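Local coordinates for protein Cel44C (Paenibacillus polymyxa, PDB 2YKK) that hydrolyses beta-1,4-glucan chains such as xyloglucan from within, through the family 44 catalytic part of a longer multi-domain protein, at residues A[358-363]-A[388-393]; A[447-452]-A[462-467]; A[8-13]-A[425-430]; A[283-288]-A[354-359]. The protein carries 2 engineered substitutions. One frame throughout, in Å; residues are numbered along the deposited sequence. Where two conformers were deposited one is given.

Contact 1 (A[358-363]-A[388-393]); sequences EYSYGG and ANYWKL
The side chains of Glu358 and Trp391 extend together in one direction: CD of Glu358 lies 3.8 Å from CE3 of Trp391, with the carboxylate and indole planes 35° apart. OE1 is gripped by Tyr286 and OE2 by Arg44, so an alanine here would probably leave both without their acceptor and take away the carboxylate packed against the indole. The backbone link is Trp391 N to Tyr359 O, 3.0 Å and nearly straight; Tyr359 N to Asn389 O, 3.4 Å, is weak and bent. This is the junction of the last two strands of the eight-stranded TIM barrel, a parallel beta-alpha-beta unit whose crossover is helix 367-382. Apolar packing comes from the Tyr359 ring, which has Tyr390 CA over one face and sets CE1 3.9 Å from Ala388 CB. Water 1 lies in the plane of that ring and joins Tyr359 OH to Ala388 O. Ser360 turns OG anti to its own N (chi1 170°), where it takes the N-H of Gly362 in an ST turn and meets water 2 at 2.6 Å. The same water reaches Tyr390 OH and accepts from Leu393 N, while CD1 of Leu393 packs 3.7 Å from Ser360 CB.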
loop_
_atom_site.group_PDB
_atom_site.type_symbol
_atom_site.label_atom_id
_atom_site.label_comp_id
_atom_site.label_asym_id
_atom_site.label_seq_id
_atom_site.Cartn_x
_atom_site.Cartn_y
_atom_site.Cartn_z
ATOM N N GLU A 358 2.286 -1.664 2.262
ATOM C CA GLU A 358 1.712 -1.597 3.620
ATOM C C GLU A 358 1.999 -0.232 4.144
ATOM O O GLU A 358 3.110 0.247 3.949
ATOM C CB GLU A 358 2.394 -2.551 4.600
ATOM C CG GLU A 358 2.057 -4.032 4.274
ATOM C CD GLU A 358 2.795 -5.044 5.182
ATOM O OE1 GLU A 358 3.235 -4.662 6.283
ATOM O OE2 GLU A 358 2.914 -6.241 4.797
ATOM N N TYR A 359 1.030 0.330 4.856
ATOM C CA TYR A 359 1.221 1.559 5.642
ATOM C C TYR A 359 0.052 1.724 6.609
ATOM O O TYR A 359 -1.030 1.135 6.414
ATOM C CB TYR A 359 1.337 2.811 4.746
ATOM C CG TYR A 359 0.065 3.221 4.051
ATOM C CD1 TYR A 359 -0.355 2.569 2.879
ATOM C CD2 TYR A 359 -0.687 4.313 4.518
ATOM C CE1 TYR A 359 -1.535 2.963 2.248
ATOM C CE2 TYR A 359 -1.836 4.721 3.848
ATOM C CZ TYR A 359 -2.269 4.028 2.751
ATOM O OH TYR A 359 -3.397 4.443 2.049
ATOM N N SER A 360 0.267 2.536 7.639
ATOM C CA SER A 360 -0.831 2.908 8.536
ATOM C C SER A 360 -0.342 4.114 9.299
ATOM O O SER A 360 0.853 4.160 9.657
ATOM C CB SER A 360 -1.067 1.802 9.570
ATOM O OG SER A 360 -1.977 2.292 10.575
ATOM N N TYR A 361 -1.257 5.034 9.590
ATOM C CA TYR A 361 -0.958 6.228 10.419
ATOM C C TYR A 361 -1.505 6.066 11.842
ATOM O O TYR A 361 -1.435 7.004 12.620
ATOM C CB TYR A 361 -1.469 7.518 9.733
ATOM C CG TYR A 361 -0.496 7.878 8.654
ATOM C CD1 TYR A 361 -0.371 7.079 7.518
ATOM C CD2 TYR A 361 0.378 8.983 8.824
ATOM C CE1 TYR A 361 0.618 7.371 6.533
ATOM C CE2 TYR A 361 1.349 9.306 7.854
ATOM C CZ TYR A 361 1.470 8.487 6.712
ATOM O OH TYR A 361 2.448 8.780 5.770
ATOM N N GLY A 362 -2.036 4.873 12.191
ATOM C CA GLY A 362 -2.558 4.643 13.532
ATOM C C GLY A 362 -3.838 5.449 13.768
ATOM O O GLY A 362 -4.444 5.988 12.817
ATOM N N GLY A 363 -4.240 5.542 15.035
ATOM C CA GLY A 363 -5.508 6.227 15.410
ATOM C C GLY A 363 -6.701 5.716 14.606
ATOM O O GLY A 363 -7.514 6.498 14.121
ATOM N N ALA A 388 -1.212 1.464 -3.433
ATOM C CA ALA A 388 -0.915 1.634 -2.011
ATOM C C ALA A 388 -1.933 0.817 -1.259
ATOM O O ALA A 388 -3.130 0.832 -1.598
ATOM C CB ALA A 388 -1.030 3.139 -1.587
ATOM N N ASN A 389 -1.467 0.133 -0.215
ATOM C CA ASN A 389 -2.365 -0.769 0.526
ATOM C C ASN A 389 -2.249 -0.576 2.030
ATOM O O ASN A 389 -1.196 -0.860 2.623
ATOM C CB ASN A 389 -2.028 -2.259 0.186
ATOM C CG ASN A 389 -2.082 -2.566 -1.325
ATOM O OD1 ASN A 389 -3.101 -3.132 -1.845
ATOM N ND2 ASN A 389 -1.044 -2.215 -2.028
ATOM N N TYR A 390 -3.344 -0.127 2.646
ATOM C CA TYR A 390 -3.400 -0.007 4.087
ATOM C C TYR A 390 -3.194 -1.379 4.764
ATOM O O TYR A 390 -3.602 -2.435 4.217
ATOM C CB TYR A 390 -4.763 0.559 4.421
ATOM C CG TYR A 390 -5.063 0.604 5.895
ATOM C CD1 TYR A 390 -4.410 1.519 6.708
ATOM C CD2 TYR A 390 -6.024 -0.250 6.452
ATOM C CE1 TYR A 390 -4.715 1.605 8.108
ATOM C CE2 TYR A 390 -6.334 -0.168 7.863
ATOM C CZ TYR A 390 -5.652 0.755 8.636
ATOM O OH TYR A 390 -5.922 0.833 9.976
ATOM N N TRP A 391 -2.536 -1.363 5.921
ATOM C CA TRP A 391 -2.440 -2.601 6.760
ATOM C C TRP A 391 -3.067 -2.306 8.133
ATOM O O TRP A 391 -2.673 -1.358 8.808
ATOM C CB TRP A 391 -0.960 -3.085 6.956
ATOM C CG TRP A 391 -0.947 -4.402 7.768
ATOM C CD1 TRP A 391 -1.070 -4.519 9.133
ATOM C CD2 TRP A 391 -0.857 -5.744 7.256
ATOM N NE1 TRP A 391 -1.095 -5.871 9.504
ATOM C CE2 TRP A 391 -0.969 -6.635 8.368
ATOM C CE3 TRP A 391 -0.725 -6.291 5.970
ATOM C CZ2 TRP A 391 -0.956 -8.041 8.214
ATOM C CZ3 TRP A 391 -0.685 -7.713 5.823
ATOM C CH2 TRP A 391 -0.797 -8.552 6.944
ATOM N N LYS A 392 -4.002 -3.136 8.559
ATOM C CA LYS A 392 -4.658 -2.946 9.855
ATOM C C LYS A 392 -3.707 -3.302 11.014
ATOM O O LYS A 392 -3.459 -4.484 11.246
ATOM C CB LYS A 392 -5.901 -3.850 9.971
ATOM C CG LYS A 392 -7.040 -3.561 9.041
ATOM C CD LYS A 392 -8.161 -4.644 9.271
ATOM C CE LYS A 392 -8.934 -4.329 10.565
ATOM N NZ LYS A 392 -10.007 -5.415 10.742
ATOM N N LEU A 393 -3.218 -2.295 11.742
ATOM C CA LEU A 393 -2.396 -2.535 12.952
ATOM C C LEU A 393 -3.266 -2.850 14.178
ATOM O O LEU A 393 -2.750 -3.336 15.190
ATOM C CB LEU A 393 -1.471 -1.333 13.258
ATOM C CG LEU A 393 -0.414 -1.117 12.196
ATOM C CD1 LEU A 393 0.359 0.140 12.553
ATOM C CD2 LEU A 393 0.537 -2.285 12.049
HETATM O O HOH W 1 -4.410 2.852 0.175
HETATM O O HOH W 2 -3.674 0.476 11.487
#

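Contact 2 (A[447-452]-A[462-467]); sequences LHLVVM and AQFDLS
Leu449 and Phe464 reach past one another from opposing strands, the methyl CD1 of Leu449 resting 3.7 Å from both CD2 and CE2 of the Phe464 ring. It comes in obliquely. At the far end of the ring Val451 arrives differently: its CG1 stands at the ring edge, near the ring plane, 4.3 Å from CZ. The third meeting is aliphatic, CD2 of Leu447 against CD2 of Leu466 at 4.1 Å, and Leu449 CD1 brushes the same Leu466 methyl more distantly. Leu447 and Leu449 use different first torsions: CG of Leu447 is anti to the backbone N (chi1 168°), CG of Leu449 beside it (chi1 -56°), yet both send a methyl across the gap.

No hydrogen bond links the two segments; their axes come no closer than 10.7 Å, at 155° between their N-to-C directions, so the direct contact between them is apolar side-chain packing. The next shell completes the filling: Phe501 stacks on Phe464, Ile12 packs against it, Ala437 supports Leu449, and Tyr472 closes on both Leu447 and Leu466. Each strand is set in place by its backbone neighbours, 447-452 between strands 433-439 and 509-516, and 462-467 beside strand 8-22. On the reverse of 447-452, Val450 and Met452 lie against barrel helix 367-382. Two strands of a curled sheet thus face each other through a hydrophobic interior, as in a beta-sandwich, here the beta domain that accompanies the barrel in family 44.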
loop_
_atom_site.group_PDB
_atom_site.type_symbol
_atom_site.label_atom_id
_atom_site.label_comp_id
_atom_site.label_asym_id
_atom_site.label_seq_id
_atom_site.Cartn_x
_atom_site.Cartn_y
_atom_site.Cartn_z
ATOM N N LEU A 447 -16.661 19.080 -10.373
ATOM C CA LEU A 447 -15.339 19.244 -9.777
ATOM C C LEU A 447 -15.411 18.668 -8.398
ATOM O O LEU A 447 -16.358 18.977 -7.692
ATOM C CB LEU A 447 -14.962 20.728 -9.720
ATOM C CG LEU A 447 -13.743 21.145 -8.879
ATOM C CD1 LEU A 447 -12.400 20.515 -9.370
ATOM C CD2 LEU A 447 -13.629 22.667 -8.931
ATOM N N HIS A 448 -14.413 17.865 -8.005
ATOM C CA HIS A 448 -14.357 17.254 -6.662
ATOM C C HIS A 448 -13.274 17.883 -5.823
ATOM O O HIS A 448 -12.118 18.018 -6.275
ATOM C CB HIS A 448 -14.038 15.772 -6.818
ATOM C CG HIS A 448 -15.192 14.980 -7.343
ATOM N ND1 HIS A 448 -15.509 14.906 -8.690
ATOM C CD2 HIS A 448 -16.160 14.316 -6.680
ATOM C CE1 HIS A 448 -16.629 14.207 -8.828
ATOM N NE2 HIS A 448 -17.031 13.827 -7.625
ATOM N N LEU A 449 -13.618 18.216 -4.574
ATOM C CA LEU A 449 -12.646 18.828 -3.657
ATOM C C LEU A 449 -12.730 18.079 -2.342
ATOM O O LEU A 449 -13.849 17.949 -1.788
ATOM C CB LEU A 449 -13.034 20.269 -3.339
ATOM C CG LEU A 449 -13.220 21.227 -4.515
ATOM C CD1 LEU A 449 -13.581 22.628 -3.993
ATOM C CD2 LEU A 449 -11.959 21.325 -5.366
ATOM N N VAL A 450 -11.613 17.600 -1.840
ATOM C CA VAL A 450 -11.598 17.027 -0.470
ATOM C C VAL A 450 -10.791 18.024 0.362
ATOM O O VAL A 450 -9.647 18.312 0.027
ATOM C CB VAL A 450 -10.991 15.622 -0.466
ATOM C CG1 VAL A 450 -10.599 15.221 0.995
ATOM C CG2 VAL A 450 -11.991 14.624 -1.069
ATOM N N VAL A 451 -11.391 18.569 1.411
ATOM C CA VAL A 451 -10.708 19.548 2.243
ATOM C C VAL A 451 -10.842 19.124 3.714
ATOM O O VAL A 451 -11.878 18.529 4.103
ATOM C CB VAL A 451 -11.325 20.958 2.039
ATOM C CG1 VAL A 451 -12.848 20.965 2.322
ATOM C CG2 VAL A 451 -10.572 22.026 2.841
ATOM N N MET A 452 -9.847 19.473 4.514
ATOM C CA MET A 452 -9.888 19.073 5.912
ATOM C C MET A 452 -9.265 20.101 6.832
ATOM O O MET A 452 -8.348 20.824 6.434
ATOM C CB MET A 452 -9.228 17.700 6.073
ATOM C CG MET A 452 -7.718 17.718 5.845
ATOM S SD MET A 452 -7.081 16.164 5.136
ATOM C CE MET A 452 -7.753 16.342 3.463
ATOM N N ALA A 462 -13.157 28.689 4.730
ATOM C CA ALA A 462 -12.345 28.380 3.550
ATOM C C ALA A 462 -12.923 29.187 2.395
ATOM O O ALA A 462 -14.079 29.011 2.066
ATOM C CB ALA A 462 -12.390 26.847 3.247
ATOM N N GLN A 463 -12.133 30.104 1.822
ATOM C CA GLN A 463 -12.535 30.892 0.673
ATOM C C GLN A 463 -11.967 30.210 -0.570
ATOM O O GLN A 463 -10.760 30.234 -0.767
ATOM C CB GLN A 463 -11.919 32.290 0.844
ATOM C CG GLN A 463 -12.264 33.338 -0.178
ATOM C CD GLN A 463 -11.532 34.633 0.117
ATOM O OE1 GLN A 463 -11.856 35.338 1.070
ATOM N NE2 GLN A 463 -10.495 34.928 -0.690
ATOM N N PHE A 464 -12.837 29.617 -1.382
ATOM C CA PHE A 464 -12.411 28.907 -2.585
ATOM C C PHE A 464 -12.450 29.797 -3.797
ATOM O O PHE A 464 -13.451 30.435 -4.046
ATOM C CB PHE A 464 -13.338 27.737 -2.860
ATOM C CG PHE A 464 -13.235 26.637 -1.831
ATOM C CD1 PHE A 464 -13.995 26.694 -0.676
ATOM C CD2 PHE A 464 -12.380 25.554 -2.049
ATOM C CE1 PHE A 464 -13.919 25.667 0.275
ATOM C CE2 PHE A 464 -12.278 24.515 -1.084
ATOM C CZ PHE A 464 -13.049 24.575 0.062
ATOM N N ASP A 465 -11.344 29.835 -4.528
ATOM C CA ASP A 465 -11.318 30.506 -5.827
ATOM C C ASP A 465 -11.073 29.439 -6.873
ATOM O O ASP A 465 -10.050 28.757 -6.837
ATOM C CB ASP A 465 -10.250 31.608 -5.897
ATOM C CG ASP A 465 -10.285 32.371 -7.229
ATOM O OD1 ASP A 465 -9.742 31.838 -8.222
ATOM O OD2 ASP A 465 -10.888 33.478 -7.296
ATOM N N LEU A 466 -12.052 29.266 -7.778
ATOM C CA LEU A 466 -11.992 28.222 -8.790
ATOM C C LEU A 466 -11.651 28.765 -10.173
ATOM O O LEU A 466 -12.233 29.750 -10.595
ATOM C CB LEU A 466 -13.331 27.466 -8.869
ATOM C CG LEU A 466 -14.008 27.137 -7.522
ATOM C CD1 LEU A 466 -15.405 26.588 -7.747
ATOM C CD2 LEU A 466 -13.120 26.115 -6.798
ATOM N N SER A 467 -10.744 28.088 -10.878
ATOM C CA SER A 467 -10.467 28.373 -12.291
ATOM C C SER A 467 -10.961 27.195 -13.117
ATOM O O SER A 467 -10.485 26.049 -12.944
ATOM C CB SER A 467 -8.976 28.579 -12.506
ATOM O OG SER A 467 -8.566 29.740 -11.835
#

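Contact 3 (A[8-13]-A[425-430]); sequences KTITIK and AQTSDI
Lys13 and Gln426 form the firm end of this contact, each giving its backbone N-H to the other's carbonyl at 2.9 Å, a closed antiparallel hydrogen-bonded pair. Next to it Ile12 and Thr427 make a non-hydrogen-bonded pair, with CA of Ile12 only 3.1 Å from Gln426 O in a CA-H...O contact. Their side chains share one face of the sheet, where Ile12 also meets Val435 and Phe464. Beyond, Ser428 N reaches Thr11 O at 2.9 Å. The serine OG sits between its own N and carbonyl carbon (chi1 66°), which lets it take the N-H of Thr11 at 3.0 Å and continue the ladder after the strand has ended.

The other face is looser: the Lys13 and Gln426 side chains extend next to each other in the open, and water 3 donates to both Lys13 O and, at 3.3 Å, Gln426 OE1. Back on the Ile12 side, at the strand's N-terminal end, the kinked chain of Lys8 comes across Asp429 roughly perpendicularly for a 2.7 Å salt bridge from NZ to OD2. Asn432 and Val431 N also hold this carboxylate, so it is fixed although partly exposed. Asp429 N bonds back to Thr427 OG1, which is also hydrogen-bonded to Ser433, in an ST turn that leads the chain off the strand. The N-terminal strand is thereby hydrogen-bonded to the strand that follows the barrel, so the beta domain is built from both ends of the chain.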
loop_
_atom_site.group_PDB
_atom_site.type_symbol
_atom_site.label_atom_id
_atom_site.label_comp_id
_atom_site.label_asym_id
_atom_site.label_seq_id
_atom_site.Cartn_x
_atom_site.Cartn_y
_atom_site.Cartn_z
ATOM N N LYS A 8 -10.689 32.479 11.650
ATOM C CA LYS A 8 -9.678 32.711 10.648
ATOM C C LYS A 8 -10.208 32.318 9.251
ATOM O O LYS A 8 -11.113 31.480 9.130
ATOM C CB LYS A 8 -8.400 31.967 11.057
ATOM C CG LYS A 8 -8.151 30.640 10.387
ATOM C CD LYS A 8 -7.586 29.586 11.362
ATOM C CE LYS A 8 -6.660 28.632 10.649
ATOM N NZ LYS A 8 -5.489 29.346 10.074
ATOM N N THR A 9 -9.680 32.958 8.209
ATOM C CA THR A 9 -10.019 32.613 6.833
ATOM C C THR A 9 -8.788 32.007 6.185
ATOM O O THR A 9 -7.681 32.503 6.360
ATOM C CB THR A 9 -10.373 33.881 6.062
ATOM O OG1 THR A 9 -11.613 34.349 6.575
ATOM C CG2 THR A 9 -10.547 33.610 4.544
ATOM N N ILE A 10 -8.979 30.943 5.431
ATOM C CA ILE A 10 -7.924 30.340 4.616
ATOM C C ILE A 10 -8.345 30.576 3.175
ATOM O O ILE A 10 -9.538 30.548 2.886
ATOM C CB ILE A 10 -7.801 28.813 4.935
ATOM C CG1 ILE A 10 -7.264 28.654 6.359
ATOM C CG2 ILE A 10 -6.876 28.057 3.938
ATOM C CD1 ILE A 10 -6.993 27.208 6.786
ATOM N N THR A 11 -7.396 30.807 2.286
ATOM C CA THR A 11 -7.737 30.883 0.890
ATOM C C THR A 11 -7.222 29.622 0.198
ATOM O O THR A 11 -6.096 29.166 0.468
ATOM C CB THR A 11 -7.147 32.123 0.282
ATOM O OG1 THR A 11 -5.812 32.269 0.771
ATOM C CG2 THR A 11 -7.978 33.311 0.733
ATOM N N ILE A 12 -8.082 29.063 -0.645
ATOM C CA ILE A 12 -7.803 27.831 -1.405
ATOM C C ILE A 12 -8.007 28.138 -2.871
ATOM O O ILE A 12 -9.068 28.601 -3.274
ATOM C CB ILE A 12 -8.724 26.709 -0.936
ATOM C CG1 ILE A 12 -8.284 26.317 0.490
ATOM C CG2 ILE A 12 -8.669 25.436 -1.906
ATOM C CD1 ILE A 12 -9.081 25.244 1.133
ATOM N N LYS A 13 -6.987 27.883 -3.674
ATOM C CA LYS A 13 -7.067 28.158 -5.098
ATOM C C LYS A 13 -7.064 26.825 -5.833
ATOM O O LYS A 13 -6.152 26.033 -5.614
ATOM C CB LYS A 13 -5.827 28.922 -5.499
ATOM C CG LYS A 13 -5.644 30.280 -4.779
ATOM C CD LYS A 13 -4.439 31.032 -5.403
ATOM C CE LYS A 13 -4.510 31.022 -6.951
ATOM N NZ LYS A 13 -3.167 30.956 -7.632
ATOM N N ALA A 425 -4.573 22.194 -6.414
ATOM C CA ALA A 425 -5.304 22.744 -5.302
ATOM C C ALA A 425 -4.280 23.229 -4.304
ATOM O O ALA A 425 -3.428 22.450 -3.821
ATOM C CB ALA A 425 -6.266 21.661 -4.654
ATOM N N GLN A 426 -4.321 24.534 -4.018
ATOM C CA GLN A 426 -3.344 25.123 -3.124
ATOM C C GLN A 426 -4.090 25.705 -1.925
ATOM O O GLN A 426 -5.223 26.199 -2.056
ATOM C CB GLN A 426 -2.546 26.229 -3.820
ATOM C CG GLN A 426 -1.685 25.813 -5.043
ATOM C CD GLN A 426 -1.118 27.065 -5.783
ATOM O OE1 GLN A 426 -1.839 27.788 -6.489
ATOM N NE2 GLN A 426 0.156 27.331 -5.582
ATOM N N THR A 427 -3.452 25.671 -0.768
ATOM C CA THR A 427 -4.041 26.325 0.419
ATOM C C THR A 427 -3.048 27.288 1.035
ATOM O O THR A 427 -1.831 27.045 1.021
ATOM C CB THR A 427 -4.490 25.305 1.488
ATOM O OG1 THR A 427 -4.911 26.010 2.654
ATOM C CG2 THR A 427 -3.329 24.370 1.961
ATOM N N SER A 428 -3.578 28.365 1.619
ATOM C CA SER A 428 -2.724 29.359 2.281
ATOM C C SER A 428 -2.225 28.914 3.670
ATOM O O SER A 428 -1.401 29.601 4.283
ATOM C CB SER A 428 -3.505 30.680 2.411
ATOM O OG SER A 428 -4.607 30.522 3.298
ATOM N N ASP A 429 -2.696 27.770 4.182
ATOM C CA ASP A 429 -2.287 27.323 5.525
ATOM C C ASP A 429 -2.081 25.812 5.479
ATOM O O ASP A 429 -3.010 25.031 5.643
ATOM C CB ASP A 429 -3.343 27.653 6.589
ATOM C CG ASP A 429 -2.923 27.264 8.008
ATOM O OD1 ASP A 429 -1.939 26.533 8.244
ATOM O OD2 ASP A 429 -3.595 27.741 8.939
ATOM N N ILE A 430 -0.849 25.413 5.264
ATOM C CA ILE A 430 -0.595 23.962 5.108
ATOM C C ILE A 430 -0.562 23.211 6.451
ATOM O O ILE A 430 -0.500 21.973 6.444
ATOM C CB ILE A 430 0.665 23.698 4.297
ATOM C CG1 ILE A 430 1.934 24.052 5.121
ATOM C CG2 ILE A 430 0.551 24.403 2.913
ATOM C CD1 ILE A 430 3.268 23.649 4.388
HETATM O O HOH W 3 -4.315 26.082 -7.763
#

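Contact 4 (A[283-288]-A[354-359]); sequences VHWYPE and LAMTEY
His284 and Tyr286 both carry CG beside the backbone N (chi1 -61° and -70°), which swings their rings onto Glu358; Trp285, the residue between, projects from the opposite face of the sheet. The extended Glu358 chain crosses the imidazole: CG lies 3.6 Å from the centroid of the His284 ring, straight over its face in a CH-pi contact, and the carboxylate follows, stacked with its plane 20° from the ring. Tyr286 comes edge-on, its OH donating to OE1 of Glu358 at 2.7 Å from the anti side, tilted out of the carboxylate plane. Thr357 OG1 lies in the imidazole plane, 2.9 Å from NE2 of His284, and is itself bonded to Asp282.

On the other face CE of Met356 packs 3.7 Å from CB of Trp285, with its sulfur obliquely beside the indole, a Met-aromatic contact that helix 337-348 backs. Parallel backbone bonds join the strands, Val283 N to Ala355 O and Thr357 N to Val283 O. Trp285 N then donates to Glu358 O at 3.0 Å, one residue beyond regular register, as the chain turns its corner; Trp285 O is buried without a hydrogen-bond partner in the model.

A phenylalanine in place of Tyr286 would probably leave OE1 without its hydroxyl donor and the carboxylate freer to turn. His284 ND1 is hydrogen-bonded to Glu187, while a bound buffer molecule lies beside Glu358. A carboxylate so fixed at the end of the seventh barrel strand is consistent with the nucleophile position of clan GH-A glycosidases.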
loop_
_atom_site.group_PDB
_atom_site.type_symbol
_atom_site.label_atom_id
_atom_site.label_comp_id
_atom_site.label_asym_id
_atom_site.label_seq_id
_atom_site.Cartn_x
_atom_site.Cartn_y
_atom_site.Cartn_z
ATOM N N VAL A 283 7.651 -0.740 -1.404
ATOM C CA VAL A 283 8.080 -0.490 -0.015
ATOM C C VAL A 283 6.900 -0.537 0.951
ATOM O O VAL A 283 5.721 -0.331 0.563
ATOM C CB VAL A 283 8.795 0.889 0.152
ATOM C CG1 VAL A 283 10.068 0.922 -0.701
ATOM C CG2 VAL A 283 7.878 2.055 -0.205
ATOM N N HIS A 284 7.230 -0.752 2.233
ATOM C CA HIS A 284 6.287 -0.534 3.355
ATOM C C HIS A 284 6.736 0.716 4.092
ATOM O O HIS A 284 7.927 1.000 4.166
ATOM C CB HIS A 284 6.303 -1.742 4.303
ATOM C CG HIS A 284 5.874 -3.007 3.611
ATOM N ND1 HIS A 284 5.995 -4.276 4.168
ATOM C CD2 HIS A 284 5.285 -3.172 2.406
ATOM C CE1 HIS A 284 5.484 -5.163 3.318
ATOM N NE2 HIS A 284 5.033 -4.510 2.252
ATOM N N TRP A 285 5.759 1.476 4.586
ATOM C CA TRP A 285 6.035 2.769 5.251
ATOM C C TRP A 285 5.125 2.890 6.454
ATOM O O TRP A 285 3.946 3.266 6.321
ATOM C CB TRP A 285 5.771 3.922 4.277
ATOM C CG TRP A 285 5.996 5.328 4.869
ATOM C CD1 TRP A 285 5.030 6.228 5.235
ATOM C CD2 TRP A 285 7.255 5.957 5.131
ATOM N NE1 TRP A 285 5.615 7.388 5.714
ATOM C CE2 TRP A 285 6.976 7.257 5.649
ATOM C CE3 TRP A 285 8.606 5.569 4.950
ATOM C CZ2 TRP A 285 7.983 8.154 5.987
ATOM C CZ3 TRP A 285 9.608 6.471 5.324
ATOM C CH2 TRP A 285 9.283 7.745 5.839
ATOM N N TYR A 286 5.656 2.588 7.640
ATOM C CA TYR A 286 4.916 2.807 8.882
ATOM C C TYR A 286 5.639 3.977 9.525
ATOM O O TYR A 286 6.811 3.863 9.869
ATOM C CB TYR A 286 5.040 1.584 9.786
ATOM C CG TYR A 286 4.269 0.400 9.229
ATOM C CD1 TYR A 286 2.877 0.332 9.400
ATOM C CD2 TYR A 286 4.940 -0.681 8.630
ATOM C CE1 TYR A 286 2.135 -0.756 8.951
ATOM C CE2 TYR A 286 4.187 -1.798 8.133
ATOM C CZ TYR A 286 2.790 -1.831 8.348
ATOM O OH TYR A 286 2.062 -2.925 7.936
ATOM N N PRO A 287 4.970 5.124 9.609
ATOM C CA PRO A 287 5.601 6.349 10.136
ATOM C C PRO A 287 6.310 6.103 11.472
ATOM O O PRO A 287 5.767 5.412 12.365
ATOM C CB PRO A 287 4.394 7.281 10.352
ATOM C CG PRO A 287 3.446 6.865 9.172
ATOM C CD PRO A 287 3.597 5.349 9.139
ATOM N N GLU A 288 7.514 6.640 11.591
ATOM C CA GLU A 288 8.227 6.745 12.903
ATOM C C GLU A 288 7.927 8.038 13.639
ATOM O O GLU A 288 8.381 8.212 14.791
ATOM C CB GLU A 288 9.751 6.626 12.699
ATOM C CG GLU A 288 10.155 5.264 12.171
ATOM C CD GLU A 288 10.461 4.260 13.262
ATOM O OE1 GLU A 288 10.156 4.513 14.448
ATOM O OE2 GLU A 288 10.989 3.168 12.879
ATOM N N LEU A 354 6.009 2.747 -8.619
ATOM C CA LEU A 354 6.265 2.796 -7.162
ATOM C C LEU A 354 4.997 2.369 -6.415
ATOM O O LEU A 354 3.927 2.849 -6.727
ATOM C CB LEU A 354 6.642 4.219 -6.766
ATOM C CG LEU A 354 6.937 4.434 -5.262
ATOM C CD1 LEU A 354 8.105 3.567 -4.727
ATOM C CD2 LEU A 354 7.237 5.944 -5.004
ATOM N N ALA A 355 5.122 1.521 -5.380
ATOM C CA ALA A 355 3.951 1.090 -4.628
ATOM C C ALA A 355 4.312 1.118 -3.156
ATOM O O ALA A 355 5.440 0.772 -2.792
ATOM C CB ALA A 355 3.509 -0.340 -5.023
ATOM N N MET A 356 3.337 1.497 -2.331
ATOM C CA MET A 356 3.478 1.440 -0.881
ATOM C C MET A 356 2.526 0.359 -0.345
ATOM O O MET A 356 1.353 0.652 -0.091
ATOM C CB MET A 356 3.080 2.818 -0.311
ATOM C CG MET A 356 3.273 2.907 1.211
ATOM S SD MET A 356 2.897 4.584 1.852
ATOM C CE MET A 356 4.278 5.464 1.202
ATOM N N THR A 357 2.989 -0.891 -0.258
ATOM C CA THR A 357 2.068 -2.031 -0.128
ATOM C C THR A 357 1.690 -2.362 1.299
ATOM O O THR A 357 0.874 -3.262 1.516
ATOM C CB THR A 357 2.624 -3.298 -0.825
ATOM O OG1 THR A 357 3.915 -3.600 -0.297
ATOM C CG2 THR A 357 2.734 -3.029 -2.362
ATOM N N GLU A 358 2.286 -1.664 2.262
ATOM C CA GLU A 358 1.712 -1.597 3.620
ATOM C C GLU A 358 1.999 -0.232 4.144
ATOM O O GLU A 358 3.110 0.247 3.949
ATOM C CB GLU A 358 2.394 -2.551 4.600
ATOM C CG GLU A 358 2.057 -4.032 4.274
ATOM C CD GLU A 358 2.795 -5.044 5.182
ATOM O OE1 GLU A 358 3.235 -4.662 6.283
ATOM O OE2 GLU A 358 2.914 -6.241 4.797
ATOM N N TYR A 359 1.030 0.330 4.856
ATOM C CA TYR A 359 1.221 1.559 5.642
ATOM C C TYR A 359 0.052 1.724 6.609
ATOM O O TYR A 359 -1.030 1.135 6.414
ATOM C CB TYR A 359 1.337 2.811 4.746
ATOM C CG TYR A 359 0.065 3.221 4.051
ATOM C CD1 TYR A 359 -0.355 2.569 2.879
ATOM C CD2 TYR A 359 -0.687 4.313 4.518
ATOM C CE1 TYR A 359 -1.535 2.963 2.248
ATOM C CE2 TYR A 359 -1.836 4.721 3.848
ATOM C CZ TYR A 359 -2.269 4.028 2.751
ATOM O OH TYR A 359 -3.397 4.443 2.049
#

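Contacts 1 and 4 are buried near the centre of the chain and flank the same strand, 353-359, sharing Glu358 and Tyr359; they touch directly, and Asn389 N probably bonds to Met356 O. Their chemistry is mixed: parallel backbone bonds, aromatic rings and a fixed carboxylate at the end of the barrel. Contacts 2 and 3 lie in the beta domain, their centres 9 Å apart and joined because strand 460-467 pairs with strand 8-22. Contact 2 is part of its apolar interior, without a hydrogen bond, while contact 3 is at the surface, with antiparallel bonds, a salt bridge and water. Contact 3 closes a loop that encloses contacts 1 and 4.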